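Local structure of uncharacterized protein (Parabacteroides merdae, 4R7F) at residues A[29-43]-A[130-142]. The protein is of unknown function, but carries three immunoglobulin-like beta-sandwich domains, the first resembling the opening domain of type 9 secretion system plug proteins. Residues are numbered along the deposited sequence; the frame is centred on the assembly and turned at random.
Sequences PYIALGGEEQIEINF and IFTACFSVVEPVV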
loop_
_atom_site.group_PDB
_atom_site.type_symbol
_atom_site.label_atom_id
_atom_site.label_comp_id
_atom_site.label_asym_id
_atom_site.label_seq_id
_atom_site.Cartn_x
_atom_site.Cartn_y
_atom_site.Cartn_z
ATOM N N PRO A 29 -13.413 4.533 7.026
ATOM C CA PRO A 29 -14.822 4.594 7.416
ATOM C C PRO A 29 -15.720 5.123 6.301
ATOM O O PRO A 29 -16.368 6.146 6.468
ATOM C CB PRO A 29 -14.787 5.564 8.604
ATOM C CG PRO A 29 -13.676 6.526 8.246
ATOM C CD PRO A 29 -12.660 5.727 7.484
ATOM N N TYR A 30 -15.681 4.470 5.151
ATOM C CA TYR A 30 -16.632 4.723 4.089
ATOM C C TYR A 30 -16.938 3.478 3.282
ATOM O O TYR A 30 -16.094 2.558 3.135
ATOM C CB TYR A 30 -16.190 5.874 3.157
ATOM C CG TYR A 30 -14.787 5.793 2.614
ATOM C CD1 TYR A 30 -14.491 5.039 1.483
ATOM C CD2 TYR A 30 -13.751 6.508 3.210
ATOM C CE1 TYR A 30 -13.185 4.973 0.969
ATOM C CE2 TYR A 30 -12.441 6.450 2.713
ATOM C CZ TYR A 30 -12.151 5.674 1.601
ATOM O OH TYR A 30 -10.858 5.653 1.098
ATOM N N ILE A 31 -18.159 3.483 2.749
ATOM C CA ILE A 31 -18.631 2.481 1.805
ATOM C C ILE A 31 -19.390 3.116 0.637
ATOM O O ILE A 31 -19.800 4.276 0.694
ATOM C CB ILE A 31 -19.521 1.456 2.507
ATOM C CG1 ILE A 31 -20.726 2.118 3.166
ATOM C CG2 ILE A 31 -18.713 0.740 3.579
ATOM C CD1 ILE A 31 -21.753 1.131 3.707
ATOM N N ALA A 32 -19.556 2.352 -0.438
ATOM C CA ALA A 32 -20.300 2.820 -1.610
ATOM C C ALA A 32 -21.770 2.577 -1.410
ATOM O O ALA A 32 -22.139 1.555 -0.846
ATOM C CB ALA A 32 -19.840 2.097 -2.860
ATOM N N LEU A 33 -22.594 3.528 -1.867
ATOM C CA LEU A 33 -24.056 3.476 -1.744
ATOM C C LEU A 33 -24.680 2.210 -2.367
ATOM O O LEU A 33 -25.475 1.514 -1.722
ATOM C CB LEU A 33 -24.646 4.719 -2.408
ATOM C CG LEU A 33 -26.152 4.873 -2.435
ATOM C CD1 LEU A 33 -26.710 5.014 -1.032
ATOM C CD2 LEU A 33 -26.487 6.093 -3.269
ATOM N N GLY A 34 -24.312 1.902 -3.608
ATOM C CA GLY A 34 -24.832 0.688 -4.272
ATOM C C GLY A 34 -24.235 -0.648 -3.813
ATOM O O GLY A 34 -24.813 -1.699 -4.066
ATOM N N GLY A 35 -23.106 -0.596 -3.102
ATOM C CA GLY A 35 -22.149 -1.711 -3.017
ATOM C C GLY A 35 -22.527 -2.863 -2.102
ATOM O O GLY A 35 -23.606 -2.869 -1.504
ATOM N N GLU A 36 -21.640 -3.859 -2.039
ATOM C CA GLU A 36 -21.866 -5.085 -1.248
ATOM C C GLU A 36 -21.256 -4.970 0.160
ATOM O O GLU A 36 -21.452 -5.848 0.994
ATOM C CB GLU A 36 -21.285 -6.330 -1.965
ATOM C CG GLU A 36 -21.785 -6.603 -3.398
ATOM C CD GLU A 36 -23.268 -6.972 -3.479
ATOM O OE1 GLU A 36 -24.134 -6.091 -3.257
ATOM O OE2 GLU A 36 -23.574 -8.151 -3.771
ATOM N N GLU A 37 -20.540 -3.881 0.431
ATOM C CA GLU A 37 -19.838 -3.720 1.705
ATOM C C GLU A 37 -20.699 -3.100 2.792
ATOM O O GLU A 37 -21.649 -2.365 2.526
ATOM C CB GLU A 37 -18.561 -2.912 1.504
ATOM C CG GLU A 37 -17.559 -3.639 0.614
ATOM C CD GLU A 37 -16.147 -3.062 0.692
ATOM O OE1 GLU A 37 -15.985 -1.806 0.707
ATOM O OE2 GLU A 37 -15.190 -3.876 0.736
ATOM N N GLN A 38 -20.377 -3.419 4.033
ATOM C CA GLN A 38 -21.060 -2.782 5.156
ATOM C C GLN A 38 -20.094 -2.135 6.123
ATOM O O GLN A 38 -18.963 -2.613 6.334
ATOM C CB GLN A 38 -21.842 -3.815 5.935
ATOM C CG GLN A 38 -22.920 -4.527 5.127
ATOM C CD GLN A 38 -23.410 -5.778 5.843
ATOM O OE1 GLN A 38 -22.665 -6.757 5.965
ATOM N NE2 GLN A 38 -24.637 -5.730 6.372
ATOM N N ILE A 39 -20.565 -1.085 6.780
ATOM C CA ILE A 39 -19.861 -0.554 7.941
ATOM C C ILE A 39 -20.178 -1.378 9.171
ATOM O O ILE A 39 -21.337 -1.738 9.397
ATOM C CB ILE A 39 -20.246 0.900 8.225
ATOM C CG1 ILE A 39 -19.641 1.801 7.160
ATOM C CG2 ILE A 39 -19.706 1.336 9.574
ATOM C CD1 ILE A 39 -18.144 2.024 7.297
ATOM N N GLU A 40 -19.140 -1.662 9.956
ATOM C CA GLU A 40 -19.274 -2.348 11.206
ATOM C C GLU A 40 -18.980 -1.367 12.338
ATOM O O GLU A 40 -17.905 -0.775 12.397
ATOM C CB GLU A 40 -18.310 -3.516 11.290
ATOM C CG GLU A 40 -18.314 -4.245 12.641
ATOM C CD GLU A 40 -17.371 -5.452 12.672
ATOM O OE1 GLU A 40 -16.730 -5.723 11.649
ATOM O OE2 GLU A 40 -17.257 -6.139 13.708
ATOM N N ILE A 41 -19.942 -1.241 13.245
ATOM C CA ILE A 41 -19.775 -0.543 14.487
ATOM C C ILE A 41 -19.675 -1.586 15.576
ATOM O O ILE A 41 -20.584 -2.336 15.811
ATOM C CB ILE A 41 -20.944 0.402 14.763
ATOM C CG1 ILE A 41 -20.872 1.587 13.807
ATOM C CG2 ILE A 41 -20.891 0.872 16.203
ATOM C CD1 ILE A 41 -22.209 2.152 13.426
ATOM N N ASN A 42 -18.540 -1.609 16.240
ATOM C CA ASN A 42 -18.233 -2.574 17.265
ATOM C C ASN A 42 -17.817 -1.872 18.592
ATOM O O ASN A 42 -17.033 -0.912 18.608
ATOM C CB ASN A 42 -17.108 -3.446 16.740
ATOM C CG ASN A 42 -16.983 -4.743 17.494
ATOM O OD1 ASN A 42 -16.654 -4.769 18.681
ATOM N ND2 ASN A 42 -17.274 -5.826 16.816
ATOM N N PHE A 43 -18.320 -2.360 19.708
ATOM C CA PHE A 43 -18.048 -1.739 20.971
ATOM C C PHE A 43 -18.360 -2.682 22.092
ATOM O O PHE A 43 -19.104 -3.627 21.889
ATOM C CB PHE A 43 -18.878 -0.450 21.118
ATOM C CG PHE A 43 -20.353 -0.666 21.238
ATOM C CD1 PHE A 43 -21.143 -0.727 20.116
ATOM C CD2 PHE A 43 -20.958 -0.771 22.483
ATOM C CE1 PHE A 43 -22.525 -0.899 20.223
ATOM C CE2 PHE A 43 -22.339 -0.947 22.601
ATOM C CZ PHE A 43 -23.126 -1.004 21.467
ATOM N N ILE A 130 -25.045 7.788 24.363
ATOM C CA ILE A 130 -23.838 7.227 24.945
ATOM C C ILE A 130 -22.605 7.202 24.039
ATOM O O ILE A 130 -21.476 7.177 24.543
ATOM C CB ILE A 130 -24.053 5.807 25.522
ATOM C CG1 ILE A 130 -24.426 4.800 24.451
ATOM C CG2 ILE A 130 -25.096 5.843 26.633
ATOM C CD1 ILE A 130 -24.519 3.404 25.006
ATOM N N PHE A 131 -22.811 7.124 22.725
ATOM C CA PHE A 131 -21.746 7.361 21.754
ATOM C C PHE A 131 -22.328 7.688 20.395
ATOM O O PHE A 131 -23.473 7.403 20.125
ATOM C CB PHE A 131 -20.779 6.189 21.682
ATOM C CG PHE A 131 -21.290 4.978 20.938
ATOM C CD1 PHE A 131 -21.274 4.939 19.553
ATOM C CD2 PHE A 131 -21.705 3.853 21.630
ATOM C CE1 PHE A 131 -21.691 3.821 18.859
ATOM C CE2 PHE A 131 -22.124 2.721 20.946
ATOM C CZ PHE A 131 -22.123 2.704 19.569
ATOM N N THR A 132 -21.512 8.319 19.579
ATOM C CA THR A 132 -21.763 8.568 18.177
ATOM C C THR A 132 -20.685 7.847 17.355
ATOM O O THR A 132 -19.509 7.912 17.682
ATOM C CB THR A 132 -21.703 10.077 17.956
ATOM O OG1 THR A 132 -22.669 10.673 18.807
ATOM C CG2 THR A 132 -22.015 10.454 16.545
ATOM N N ALA A 133 -21.093 7.111 16.327
ATOM C CA ALA A 133 -20.160 6.518 15.369
ATOM C C ALA A 133 -20.431 7.066 13.985
ATOM O O ALA A 133 -21.566 7.090 13.533
ATOM C CB ALA A 133 -20.279 5.030 15.354
ATOM N N CYS A 134 -19.379 7.544 13.329
ATOM C CA CYS A 134 -19.508 8.308 12.093
ATOM C C CYS A 134 -18.809 7.593 10.928
ATOM O O CYS A 134 -17.688 7.105 11.083
ATOM C CB CYS A 134 -18.857 9.683 12.272
ATOM S SG CYS A 134 -19.797 10.873 13.222
ATOM N N PHE A 135 -19.471 7.570 9.767
ATOM C CA PHE A 135 -18.947 6.971 8.548
ATOM C C PHE A 135 -19.590 7.677 7.366
ATOM O O PHE A 135 -20.569 8.430 7.513
ATOM C CB PHE A 135 -19.220 5.458 8.483
ATOM C CG PHE A 135 -20.678 5.102 8.437
ATOM C CD1 PHE A 135 -21.395 4.909 9.608
ATOM C CD2 PHE A 135 -21.346 4.987 7.220
ATOM C CE1 PHE A 135 -22.752 4.611 9.566
ATOM C CE2 PHE A 135 -22.703 4.702 7.163
ATOM C CZ PHE A 135 -23.404 4.511 8.342
ATOM N N SER A 136 -19.034 7.451 6.192
ATOM C CA SER A 136 -19.568 8.095 5.015
ATOM C C SER A 136 -19.979 7.068 3.962
ATOM O O SER A 136 -19.430 5.959 3.891
ATOM C CB SER A 136 -18.527 9.039 4.428
ATOM O OG SER A 136 -18.194 10.100 5.318
ATOM N N VAL A 137 -20.920 7.480 3.133
ATOM C CA VAL A 137 -21.433 6.666 2.062
ATOM C C VAL A 137 -21.231 7.405 0.758
ATOM O O VAL A 137 -21.757 8.527 0.587
ATOM C CB VAL A 137 -22.919 6.426 2.264
ATOM C CG1 VAL A 137 -23.514 5.747 1.045
ATOM C CG2 VAL A 137 -23.139 5.597 3.527
ATOM N N VAL A 138 -20.438 6.796 -0.142
ATOM C CA VAL A 138 -20.053 7.426 -1.418
ATOM C C VAL A 138 -20.841 6.843 -2.617
ATOM O O VAL A 138 -21.124 5.651 -2.656
ATOM C CB VAL A 138 -18.512 7.383 -1.643
ATOM C CG1 VAL A 138 -17.924 5.975 -1.600
ATOM C CG2 VAL A 138 -18.126 8.063 -2.940
ATOM N N GLU A 139 -21.263 7.726 -3.522
ATOM C CA GLU A 139 -21.729 7.368 -4.875
ATOM C C GLU A 139 -20.629 7.786 -5.818
ATOM O O GLU A 139 -20.523 8.939 -6.190
ATOM C CB GLU A 139 -23.070 8.035 -5.236
ATOM C CG GLU A 139 -23.151 9.529 -4.947
ATOM C CD GLU A 139 -24.513 10.147 -5.225
ATOM O OE1 GLU A 139 -25.036 9.919 -6.329
ATOM O OE2 GLU A 139 -25.030 10.889 -4.349
ATOM N N PRO A 140 -19.759 6.851 -6.165
ATOM C CA PRO A 140 -18.499 7.227 -6.781
ATOM C C PRO A 140 -18.614 7.545 -8.266
ATOM O O PRO A 140 -18.258 6.752 -9.111
ATOM C CB PRO A 140 -17.630 5.983 -6.553
ATOM C CG PRO A 140 -18.624 4.861 -6.577
ATOM C CD PRO A 140 -19.831 5.408 -5.857
ATOM N N VAL A 141 -19.015 8.759 -8.564
ATOM C CA VAL A 141 -19.193 9.199 -9.935
ATOM C C VAL A 141 -18.024 10.022 -10.492
ATOM O O VAL A 141 -18.038 10.388 -11.653
ATOM C CB VAL A 141 -20.523 9.967 -10.087
ATOM C CG1 VAL A 141 -21.686 9.012 -9.855
ATOM C CG2 VAL A 141 -20.582 11.181 -9.148
ATOM N N VAL A 142 -17.033 10.333 -9.659
ATOM C CA VAL A 142 -15.821 10.915 -10.153
ATOM C C VAL A 142 -14.629 10.094 -9.616
ATOM O O VAL A 142 -14.741 9.390 -8.617
ATOM C CB VAL A 142 -15.696 12.394 -9.744
ATOM C CG1 VAL A 142 -16.911 13.186 -10.183
ATOM C CG2 VAL A 142 -15.489 12.527 -8.241
HETATM O O HOH W 1 -16.173 9.162 6.962
#
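Phe131 drives the edge of its ring into one face of Phe43, a T-shaped pair with centroids 4.8 Å apart and planes at 63°; Phe131 CE2 sits over the centre of the Phe43 ring. Tyr99 also stacks on Phe43. With Phe43 reduced to an alanine, the Phe131 edge would probably lose the face it abuts and a gap would open between the sheets. Further along, Ile41 points toward strand 130-138 and touches it with two branches: CG2 lies 4.0 Å from Phe131 CZ, obliquely to that ring, while CG1, turned beside the backbone N (chi1 -71°), meets the methyl of Ala133. Ile39 then covers one face of Phe135, offset toward its rim, with Ile39 CG1 3.6 Å from Phe135 CD2. The axes of strands 39-43 and 130-138, in opposite sheets of an immunoglobulin-like sandwich, come to 8.9 Å at their closest and run nearly antiparallel.

Before the 33-38 loop, the chain instead joins the sheet of 130-138: strand 30-32 pairs with it in parallel. Ser136 N donates to Pro29 O, Ile31 N to Ser136 O, Val138 N to Ile31 O (2.7 Å, in the carbonyl plane) and Leu33 N to Val138 O. A water donates to both Pro29 O and Ser136 OG, the latter also bonded to Asn115. Leu33 CB packs 3.8 Å from Val137 CG1. The four directional backbone bonds thus set the parallel register of 30-32 on 130-138, whereas 39-43 meets the same strand through less directional apolar packing of phenylalanine rings, isoleucines and an alanine.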